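Nicotinate phosphoribosyltransferase (Porphyromonas gingivalis, PDB 2IM5) probably catalyses the ATP-dependent transfer of a phosphoribosyl group from 5-phosphoribosyl 1-diphosphate to nicotinate, giving nicotinate ribonucleotide on the route to NAD(+). Local coordinates at residues Leu60-Thr63 with Arg64-Glu68; Pro79-Ile82 with Asp83-Gly87; Lys151-Leu154 with Met155-His158; Arg312-Glu315 with Ile316-Cys320. One frame throughout, in Å; residues are numbered along the deposited sequence.

Interaction 1 of 4, residues Leu60-Thr63 with Arg64-Glu68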
loop_
_atom_site.group_PDB
_atom_site.type_symbol
_atom_site.label_atom_id
_atom_site.label_comp_id
_atom_site.label_asym_id
_atom_site.label_seq_id
_atom_site.Cartn_x
_atom_site.Cartn_y
_atom_site.Cartn_z
ATOM N N LEU A 60 20.207 6.662 6.657
ATOM C CA LEU A 60 19.210 7.589 6.135
ATOM C C LEU A 60 18.723 8.588 7.182
ATOM O O LEU A 60 18.562 8.255 8.358
ATOM C CB LEU A 60 18.006 6.819 5.589
ATOM C CG LEU A 60 18.246 5.851 4.426
ATOM C CD1 LEU A 60 17.007 5.017 4.196
ATOM C CD2 LEU A 60 18.619 6.630 3.174
ATOM N N SER A 61 18.502 9.823 6.751
ATOM C CA SER A 61 17.991 10.852 7.643
ATOM C C SER A 61 17.296 11.918 6.810
ATOM O O SER A 61 17.709 12.223 5.692
ATOM C CB SER A 61 19.109 11.477 8.485
ATOM O OG SER A 61 19.998 12.222 7.688
ATOM N N LEU A 62 16.225 12.464 7.364
ATOM C CA LEU A 62 15.430 13.482 6.695
ATOM C C LEU A 62 16.277 14.721 6.417
ATOM O O LEU A 62 16.941 15.236 7.319
ATOM C CB LEU A 62 14.241 13.852 7.590
ATOM C CG LEU A 62 13.129 14.709 6.992
ATOM C CD1 LEU A 62 12.369 13.903 5.932
ATOM C CD2 LEU A 62 12.195 15.159 8.115
ATOM N N THR A 63 16.269 15.195 5.177
ATOM C CA THR A 63 17.035 16.393 4.850
ATOM C C THR A 63 16.178 17.607 5.187
ATOM O O THR A 63 14.985 17.477 5.477
ATOM C CB THR A 63 17.405 16.467 3.350
ATOM O OG1 THR A 63 16.224 16.693 2.578
ATOM C CG2 THR A 63 18.064 15.177 2.889
ATOM N N ARG A 64 16.783 18.787 5.146
ATOM C CA ARG A 64 16.058 20.016 5.435
ATOM C C ARG A 64 14.977 20.271 4.377
ATOM O O ARG A 64 13.860 20.665 4.706
ATOM C CB ARG A 64 17.033 21.194 5.497
ATOM C CG ARG A 64 16.454 22.455 6.129
ATOM C CD ARG A 64 15.727 22.142 7.445
ATOM N NE ARG A 64 16.430 21.132 8.239
ATOM C CZ ARG A 64 16.020 20.684 9.425
ATOM N NH1 ARG A 64 14.903 21.154 9.973
ATOM N NH2 ARG A 64 16.725 19.753 10.062
ATOM N N ASP A 65 15.301 20.037 3.110
ATOM C CA ASP A 65 14.322 20.246 2.049
ATOM C C ASP A 65 13.163 19.269 2.165
ATOM O O ASP A 65 12.015 19.633 1.908
ATOM C CB ASP A 65 14.956 20.096 0.661
ATOM C CG ASP A 65 15.857 21.260 0.301
ATOM O OD1 ASP A 65 15.644 22.370 0.840
ATOM O OD2 ASP A 65 16.770 21.066 -0.535
ATOM N N GLU A 66 13.463 18.027 2.541
ATOM C CA GLU A 66 12.412 17.026 2.678
ATOM C C GLU A 66 11.483 17.404 3.822
ATOM O O GLU A 66 10.271 17.256 3.715
ATOM C CB GLU A 66 13.016 15.642 2.907
ATOM C CG GLU A 66 13.853 15.170 1.729
ATOM C CD GLU A 66 14.454 13.793 1.945
ATOM O OE1 GLU A 66 14.912 13.505 3.075
ATOM O OE2 GLU A 66 14.477 13.007 0.975
ATOM N N LYS A 67 12.053 17.909 4.908
ATOM C CA LYS A 67 11.245 18.319 6.048
ATOM C C LYS A 67 10.298 19.449 5.635
ATOM O O LYS A 67 9.120 19.435 5.988
ATOM C CB LYS A 67 12.133 18.787 7.205
ATOM C CG LYS A 67 11.359 19.132 8.462
ATOM C CD LYS A 67 12.246 19.734 9.543
ATOM C CE LYS A 67 11.403 20.235 10.709
ATOM N NZ LYS A 67 12.200 20.917 11.779
ATOM N N GLU A 68 10.811 20.427 4.893
ATOM C CA GLU A 68 9.986 21.544 4.428
ATOM C C GLU A 68 8.900 21.042 3.486
ATOM O O GLU A 68 7.779 21.557 3.487
ATOM C CB GLU A 68 10.841 22.585 3.708
ATOM C CG GLU A 68 11.720 23.405 4.634
ATOM C CD GLU A 68 12.717 24.280 3.880
ATOM O OE1 GLU A 68 12.306 24.959 2.905
ATOM O OE2 GLU A 68 13.911 24.291 4.269
HETATM O O HOH W 1 16.420 11.425 3.536
#

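Interaction 2 of 4, residues Pro79-Ile82 with Asp83-Gly87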
loop_
_atom_site.group_PDB
_atom_site.type_symbol
_atom_site.label_atom_id
_atom_site.label_comp_id
_atom_site.label_asym_id
_atom_site.label_seq_id
_atom_site.Cartn_x
_atom_site.Cartn_y
_atom_site.Cartn_z
ATOM N N PRO A 79 3.130 18.419 13.407
ATOM C CA PRO A 79 4.519 18.782 13.691
ATOM C C PRO A 79 5.242 17.747 14.558
ATOM O O PRO A 79 6.432 17.496 14.370
ATOM C CB PRO A 79 4.382 20.136 14.384
ATOM C CG PRO A 79 3.175 20.724 13.728
ATOM C CD PRO A 79 2.226 19.548 13.690
ATOM N N ILE A 80 4.527 17.145 15.503
ATOM C CA ILE A 80 5.138 16.151 16.369
ATOM C C ILE A 80 5.653 14.967 15.551
ATOM O O ILE A 80 6.709 14.420 15.858
ATOM C CB ILE A 80 4.147 15.628 17.461
ATOM C CG1 ILE A 80 4.856 14.616 18.377
ATOM C CG2 ILE A 80 2.946 14.949 16.823
ATOM C CD1 ILE A 80 6.007 15.220 19.191
ATOM N N TYR A 81 4.916 14.577 14.512
ATOM C CA TYR A 81 5.349 13.450 13.698
ATOM C C TYR A 81 6.523 13.844 12.813
ATOM O O TYR A 81 7.397 13.027 12.534
ATOM C CB TYR A 81 4.213 12.913 12.828
ATOM C CG TYR A 81 4.537 11.549 12.270
ATOM C CD1 TYR A 81 4.721 10.457 13.123
ATOM C CD2 TYR A 81 4.691 11.351 10.897
ATOM C CE1 TYR A 81 5.051 9.200 12.622
ATOM C CE2 TYR A 81 5.017 10.104 10.385
ATOM C CZ TYR A 81 5.194 9.033 11.253
ATOM O OH TYR A 81 5.499 7.795 10.752
ATOM N N ILE A 82 6.531 15.093 12.368
ATOM C CA ILE A 82 7.622 15.572 11.543
ATOM C C ILE A 82 8.894 15.600 12.383
ATOM O O ILE A 82 9.972 15.296 11.879
ATOM C CB ILE A 82 7.315 16.959 10.969
ATOM C CG1 ILE A 82 6.159 16.835 9.979
ATOM C CG2 ILE A 82 8.543 17.531 10.265
ATOM C CD1 ILE A 82 5.697 18.154 9.447
ATOM N N ASP A 83 8.769 15.952 13.660
ATOM C CA ASP A 83 9.930 15.958 14.551
ATOM C C ASP A 83 10.408 14.518 14.730
ATOM O O ASP A 83 11.607 14.256 14.776
ATOM C CB ASP A 83 9.586 16.549 15.926
ATOM C CG ASP A 83 9.673 18.064 15.950
ATOM O OD1 ASP A 83 10.343 18.631 15.069
ATOM O OD2 ASP A 83 9.081 18.695 16.854
ATOM N N PHE A 84 9.464 13.587 14.836
ATOM C CA PHE A 84 9.816 12.178 14.985
ATOM C C PHE A 84 10.597 11.706 13.763
ATOM O O PHE A 84 11.650 11.092 13.894
ATOM C CB PHE A 84 8.557 11.317 15.145
ATOM C CG PHE A 84 8.804 9.846 14.951
ATOM C CD1 PHE A 84 9.503 9.112 15.906
ATOM C CD2 PHE A 84 8.372 9.204 13.791
ATOM C CE1 PHE A 84 9.774 7.758 15.713
ATOM C CE2 PHE A 84 8.637 7.848 13.582
ATOM C CZ PHE A 84 9.341 7.122 14.548
ATOM N N LEU A 85 10.077 11.992 12.574
ATOM C CA LEU A 85 10.748 11.583 11.348
ATOM C C LEU A 85 12.108 12.264 11.209
ATOM O O LEU A 85 13.072 11.659 10.738
ATOM C CB LEU A 85 9.881 11.911 10.131
ATOM C CG LEU A 85 8.576 11.119 9.961
ATOM C CD1 LEU A 85 7.869 11.584 8.692
ATOM C CD2 LEU A 85 8.868 9.612 9.887
ATOM N N ASP A 86 12.186 13.521 11.633
ATOM C CA ASP A 86 13.427 14.274 11.538
ATOM C C ASP A 86 14.542 13.637 12.366
ATOM O O ASP A 86 15.707 13.670 11.977
ATOM C CB ASP A 86 13.191 15.725 11.979
ATOM C CG ASP A 86 14.330 16.655 11.571
ATOM O OD1 ASP A 86 14.935 16.429 10.501
ATOM O OD2 ASP A 86 14.612 17.626 12.310
ATOM N N GLY A 87 14.185 13.045 13.500
ATOM C CA GLY A 87 15.193 12.408 14.332
ATOM C C GLY A 87 15.213 10.894 14.206
ATOM O O GLY A 87 16.002 10.221 14.872
#

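Interaction 3 of 4, residues Lys151-Leu154 with Met155-His158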
loop_
_atom_site.group_PDB
_atom_site.type_symbol
_atom_site.label_atom_id
_atom_site.label_comp_id
_atom_site.label_asym_id
_atom_site.label_seq_id
_atom_site.Cartn_x
_atom_site.Cartn_y
_atom_site.Cartn_z
ATOM N N LYS A 151 1.107 5.170 -22.635
ATOM C CA LYS A 151 0.183 5.018 -21.520
ATOM C C LYS A 151 -0.289 6.381 -21.015
ATOM O O LYS A 151 -1.476 6.584 -20.793
ATOM C CB LYS A 151 0.857 4.244 -20.386
ATOM C CG LYS A 151 1.165 2.797 -20.728
ATOM C CD LYS A 151 2.014 2.148 -19.638
ATOM C CE LYS A 151 2.382 0.726 -20.010
ATOM N NZ LYS A 151 3.300 0.122 -19.011
ATOM N N GLY A 152 0.645 7.310 -20.846
ATOM C CA GLY A 152 0.291 8.636 -20.384
ATOM C C GLY A 152 -0.693 9.322 -21.317
ATOM O O GLY A 152 -1.707 9.867 -20.872
ATOM N N GLU A 153 -0.402 9.291 -22.617
ATOM C CA GLU A 153 -1.272 9.930 -23.601
ATOM C C GLU A 153 -2.655 9.289 -23.594
ATOM O O GLU A 153 -3.671 9.979 -23.710
ATOM C CB GLU A 153 -0.641 9.850 -24.997
ATOM C CG GLU A 153 0.730 10.537 -25.078
ATOM C CD GLU A 153 1.401 10.422 -26.452
ATOM O OE1 GLU A 153 1.483 9.297 -26.995
ATOM O OE2 GLU A 153 1.865 11.460 -26.984
ATOM N N LEU A 154 -2.697 7.971 -23.437
ATOM C CA LEU A 154 -3.966 7.259 -23.403
ATOM C C LEU A 154 -4.823 7.697 -22.212
ATOM O O LEU A 154 -6.008 8.001 -22.370
ATOM C CB LEU A 154 -3.720 5.750 -23.326
ATOM C CG LEU A 154 -4.968 4.859 -23.340
ATOM C CD1 LEU A 154 -5.639 4.918 -24.711
ATOM C CD2 LEU A 154 -4.575 3.428 -23.016
ATOM N N MET A 155 -4.226 7.721 -21.020
ATOM C CA MET A 155 -4.955 8.124 -19.821
ATOM C C MET A 155 -5.437 9.569 -19.972
ATOM O O MET A 155 -6.558 9.902 -19.580
ATOM C CB MET A 155 -4.062 8.003 -18.577
ATOM C CG MET A 155 -3.609 6.573 -18.229
ATOM S SD MET A 155 -4.953 5.423 -17.760
ATOM C CE MET A 155 -5.138 5.814 -16.086
ATOM N N ARG A 156 -4.583 10.418 -20.541
ATOM C CA ARG A 156 -4.912 11.828 -20.751
ATOM C C ARG A 156 -6.125 11.947 -21.668
ATOM O O ARG A 156 -7.089 12.641 -21.358
ATOM C CB ARG A 156 -3.722 12.559 -21.382
ATOM C CG ARG A 156 -3.919 14.057 -21.571
ATOM C CD ARG A 156 -2.735 14.647 -22.319
ATOM N NE ARG A 156 -2.657 14.120 -23.681
ATOM C CZ ARG A 156 -1.536 14.009 -24.388
ATOM N NH1 ARG A 156 -0.368 14.385 -23.874
ATOM N NH2 ARG A 156 -1.583 13.515 -25.614
ATOM N N GLU A 157 -6.065 11.248 -22.795
ATOM C CA GLU A 157 -7.135 11.258 -23.785
ATOM C C GLU A 157 -8.471 10.838 -23.189
ATOM O O GLU A 157 -9.492 11.479 -23.440
ATOM C CB GLU A 157 -6.776 10.325 -24.944
ATOM C CG GLU A 157 -7.844 10.211 -26.019
ATOM C CD GLU A 157 -7.613 9.026 -26.957
ATOM O OE1 GLU A 157 -6.503 8.924 -27.531
ATOM O OE2 GLU A 157 -8.542 8.201 -27.119
ATOM N N HIS A 158 -8.474 9.758 -22.411
ATOM C CA HIS A 158 -9.714 9.281 -21.794
ATOM C C HIS A 158 -10.027 9.954 -20.458
ATOM O O HIS A 158 -11.011 9.607 -19.804
ATOM C CB HIS A 158 -9.674 7.761 -21.594
ATOM C CG HIS A 158 -9.710 6.979 -22.871
ATOM N ND1 HIS A 158 -8.634 6.905 -23.731
ATOM C CD2 HIS A 158 -10.699 6.254 -23.443
ATOM C CE1 HIS A 158 -8.960 6.168 -24.776
ATOM N NE2 HIS A 158 -10.208 5.761 -24.625
#

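Interaction 4 of 4, residues Arg312-Glu315 with Ile316-Cys320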
loop_
_atom_site.group_PDB
_atom_site.type_symbol
_atom_site.label_atom_id
_atom_site.label_comp_id
_atom_site.label_asym_id
_atom_site.label_seq_id
_atom_site.Cartn_x
_atom_site.Cartn_y
_atom_site.Cartn_z
ATOM N N ARG A 312 -7.466 -1.510 -18.820
ATOM C CA ARG A 312 -8.441 -2.044 -17.884
ATOM C C ARG A 312 -9.101 -0.899 -17.108
ATOM O O ARG A 312 -10.283 -0.968 -16.763
ATOM C CB ARG A 312 -7.770 -3.010 -16.907
ATOM C CG ARG A 312 -8.734 -3.626 -15.912
ATOM C CD ARG A 312 -9.599 -4.697 -16.553
ATOM N NE ARG A 312 -8.818 -5.891 -16.885
ATOM C CZ ARG A 312 -9.330 -7.013 -17.395
ATOM N NH1 ARG A 312 -10.634 -7.110 -17.642
ATOM N NH2 ARG A 312 -8.535 -8.048 -17.654
ATOM N N ALA A 313 -8.334 0.151 -16.833
ATOM C CA ALA A 313 -8.862 1.304 -16.114
ATOM C C ALA A 313 -9.959 1.959 -16.954
ATOM O O ALA A 313 -11.008 2.359 -16.435
ATOM C CB ALA A 313 -7.746 2.306 -15.828
ATOM N N ILE A 314 -9.710 2.058 -18.256
ATOM C CA ILE A 314 -10.673 2.657 -19.173
ATOM C C ILE A 314 -11.971 1.845 -19.196
ATOM O O ILE A 314 -13.060 2.410 -19.258
ATOM C CB ILE A 314 -10.078 2.760 -20.601
ATOM C CG1 ILE A 314 -8.955 3.803 -20.608
ATOM C CG2 ILE A 314 -11.167 3.144 -21.608
ATOM C CD1 ILE A 314 -8.153 3.845 -21.885
ATOM N N GLU A 315 -11.853 0.523 -19.135
ATOM C CA GLU A 315 -13.027 -0.349 -19.130
ATOM C C GLU A 315 -13.858 -0.139 -17.862
ATOM O O GLU A 315 -15.080 -0.008 -17.929
ATOM C CB GLU A 315 -12.598 -1.816 -19.223
ATOM C CG GLU A 315 -12.044 -2.229 -20.576
ATOM C CD GLU A 315 -11.214 -3.500 -20.498
ATOM O OE1 GLU A 315 -11.612 -4.428 -19.760
ATOM O OE2 GLU A 315 -10.164 -3.576 -21.179
ATOM N N ILE A 316 -13.195 -0.109 -16.706
ATOM C CA ILE A 316 -13.889 0.102 -15.438
ATOM C C ILE A 316 -14.547 1.477 -15.451
ATOM O O ILE A 316 -15.642 1.667 -14.928
ATOM C CB ILE A 316 -12.907 0.027 -14.240
ATOM C CG1 ILE A 316 -12.354 -1.394 -14.111
ATOM C CG2 ILE A 316 -13.616 0.436 -12.946
ATOM C CD1 ILE A 316 -11.276 -1.548 -13.043
ATOM N N GLN A 317 -13.860 2.432 -16.063
ATOM C CA GLN A 317 -14.347 3.796 -16.167
ATOM C C GLN A 317 -15.722 3.803 -16.855
ATOM O O GLN A 317 -16.614 4.556 -16.467
ATOM C CB GLN A 317 -13.310 4.622 -16.939
ATOM C CG GLN A 317 -13.549 6.118 -16.993
ATOM C CD GLN A 317 -12.321 6.868 -17.486
ATOM O OE1 GLN A 317 -11.483 6.310 -18.204
ATOM N NE2 GLN A 317 -12.209 8.136 -17.109
ATOM N N LYS A 318 -15.901 2.945 -17.855
ATOM C CA LYS A 318 -17.178 2.861 -18.568
ATOM C C LYS A 318 -18.252 2.295 -17.644
ATOM O O LYS A 318 -19.377 2.786 -17.610
ATOM C CB LYS A 318 -17.058 1.966 -19.800
ATOM C CG LYS A 318 -16.032 2.425 -20.825
ATOM C CD LYS A 318 -16.002 1.487 -22.031
ATOM C CE LYS A 318 -14.808 1.780 -22.935
ATOM N NZ LYS A 318 -14.759 3.217 -23.335
ATOM N N LEU A 319 -17.899 1.247 -16.906
ATOM C CA LEU A 319 -18.823 0.625 -15.964
ATOM C C LEU A 319 -19.355 1.619 -14.932
ATOM O O LEU A 319 -20.498 1.507 -14.487
ATOM C CB LEU A 319 -18.126 -0.522 -15.231
ATOM C CG LEU A 319 -18.131 -1.924 -15.848
ATOM C CD1 LEU A 319 -17.953 -1.852 -17.352
ATOM C CD2 LEU A 319 -17.024 -2.749 -15.202
ATOM N N CYS A 320 -18.526 2.590 -14.553
ATOM C CA CYS A 320 -18.916 3.584 -13.560
ATOM C C CYS A 320 -19.712 4.755 -14.114
ATOM O O CYS A 320 -20.430 5.419 -13.372
ATOM C CB CYS A 320 -17.675 4.130 -12.850
ATOM S SG CYS A 320 -16.832 2.925 -11.820
#

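Interaction 1 of 4, residues Leu60-Thr63 with Arg64-Glu68
Thr63 and Glu66 hold each other through two reciprocal hydrogen bonds. Thr63 OG1 accepts from Glu66 N over 3.1 Å, and in return Glu66 OE1 accepts from Thr63 N at 3.0 Å, the latter nearly straight with an N-H...O angle of 169°. The donor reaches OE1 on the anti side of the carboxylate, 24° out of its plane. Two torsions make the exchange possible: chi1 of Thr63 (69°) sets OG1 between its own backbone N and carbonyl carbon, while Glu66 CG lies anti to its carbonyl carbon, which turns the carboxylate back over the start of the helix. This is a capping box, with Thr63 as the N-cap of helix 64-73; it supplies acceptors to N-H groups that the first turn cannot pair within the helix. The backbone bond from Lys67 N to Thr63 O, 3.0 Å, closes that turn. A water extends the polar group by donating to both Ser61 O and Glu66 OE1, so OE1 is gripped twice, and the other carboxylate oxygen, OE2, is hydrogen-bonded to Ser6 OG. Apolar contact comes from Leu62, whose two methyls are shared between neighbouring helix residues: CD1 rests on Glu66 CB at 3.5 Å, and CD2 meets Lys67 CB at 3.7 Å, the leucine running at about a right angle to the lysine chain. Beyond them, Leu62 and Lys67 both touch Asp86 of helix 79-87.

Interaction 2 of 4, residues Pro79-Ile82 with Asp83-Gly87
Both aromatic residues, Tyr81 and Phe84, hold CG anti to the backbone N (chi1 -165° and 165°), and their rings therefore leave the helix side by side, pointing the same way. Leu85 takes the other course: its CG lies anti to the carbonyl carbon, which swings the branch back toward the tyrosine. The phenol ring is thus met by two residues of the next turn. Tyr81 CE1 approaches Phe84 CD2 at 3.5 Å, the two ring planes inclined by 31° and their centroids 5.5 Å apart, an oblique pairing. Leu85 supplies an off-centre CH-pi contact, its CG 4.2 Å from the centroid of the Tyr81 ring, and its CD1 methyl lies 3.6 Å from Tyr81 CE2. Side chains at i, i+3 and i+4 gather on one side of an alpha-helix, here helix 79-87 of the N-terminal domain. Tyr81 and Leu85 touch Phe15 of helix 12-24, and the Tyr81 ring also meets that of Tyr19, while the Phe84 ring meets Phe88. Backbone bonds one turn apart fix the spacing of these side chains: Leu85 N donates to Tyr81 O at 2.9 Å, and Phe84 N to Ile80 O at 3.1 Å. The same ladder continues from Asp86 N to Ile82 O, 2.8 Å, on a flank where Ile82 packs on Lys67 and Gln71 of helix 64-73.

Interaction 3 of 4, residues Lys151-Leu154 with Met155-His158
The imidazole of His158 is set against Leu154 in two ways at once. Its ND1 donates to Leu154 O at 3.2 Å, with the oxygen lying at the ring edge, only 11° out of the ring plane, while CE1 of the same ring comes within 3.5 Å of the Leu154 CD1 methyl. The first torsion of the histidine, with CG anti to its carbonyl carbon (chi1 -68°), folds the ring back along the helix and brings that nitrogen round to the carbonyl. Leu154 O also takes the regular helical bond from His158 N, 3.0 Å long, and the two donors reach it from opposite faces of the carbonyl plane. A different relation holds between Glu153 and Arg156, whose chains run alongside each other. The arginine bends at chi3 so that one face of its guanidinium lies over the glutamate backbone, Glu153 CA standing above the centre of the group; Glu153 CG is 3.8 Å from Arg156 NH2. The carboxylate plane is turned 65° from the guanidinium, and Glu153 OE2 stays 4.2 Å from Arg156 NH2, beyond salt-bridge range; its salt bridge is with Arg149 NE, one turn earlier. Near the end of helix 141-157 the carbonyl of Leu154 is thus used twice, by the backbone N and the ring of His158, and the bond from ND1 implies that this nitrogen carries a proton.

Interaction 4 of 4, residues Arg312-Glu315 with Ile316-Cys320
Apolar contact across this turn is carried by Ile314 and Lys318, whose side chains lie alongside each other and point the same way. Lys318 CE comes to 4.1 Å from the Ile314 CG2 methyl, and the bend at the end of the lysine chain (chi4 -54°) leaves NZ beside the same methyl, 4.0 Å from CG2. Elsewhere, side-chain carbons lie against carbonyl oxygens of the preceding turn: Lys318 CG passes 3.4 Å from Ile314 O, Ile316 CG1 sits 3.4 Å from Arg312 O, and Leu319 folds its CD1 methyl to 3.5 Å from Glu315 O. Backbone hydrogen bonding is that of a regular alpha-helix. Gln317 N donates to Ala313 O at 2.9 Å and Leu319 N to Glu315 O, the latter in the carbonyl plane; Lys318 N donates to Ile314 O and adds a weak, bent bond to Glu315 O. The charged contact is between Arg312 and Glu315, one turn apart: NH1 and OE1 are 3.6 Å from each other, but the oxygen lies well out of the guanidinium plane, so the attraction is of charges alone. Helix 310-320 is the crossover helix of a beta-alpha-beta unit that links the parallel strands 301-304 and 325-330. Ile316 and Cys320 reach both strands, each touching Phe304, and Ile316 and Ala313 meet Phe328, while Leu319 turns to Ile283 of helix 279-292 and Gln317 NE2 bonds to Arg159 O.

Overall arrangement
All four contacts are local, one at the start of a helix and three within helices, and they follow in series along the chain, grouped in two pairs. Interactions 1 and 2, centres 10 Å apart, belong to the consecutive helices 64-73 and 79-87 of the N-terminal domain and touch each other directly. Interactions 3 and 4, centres 13 Å apart, join the end of helix 141-157 to helix 310-320 beside the parallel sheet; Ile314 packs against both Leu154 and His158. Between the pairs, centres lie about 34 to 40 Å apart, with no touch. Each local contact thus lies in or at the start of a helix that packs on its partner, one pair in the N-terminal domain and the other beside the parallel sheet.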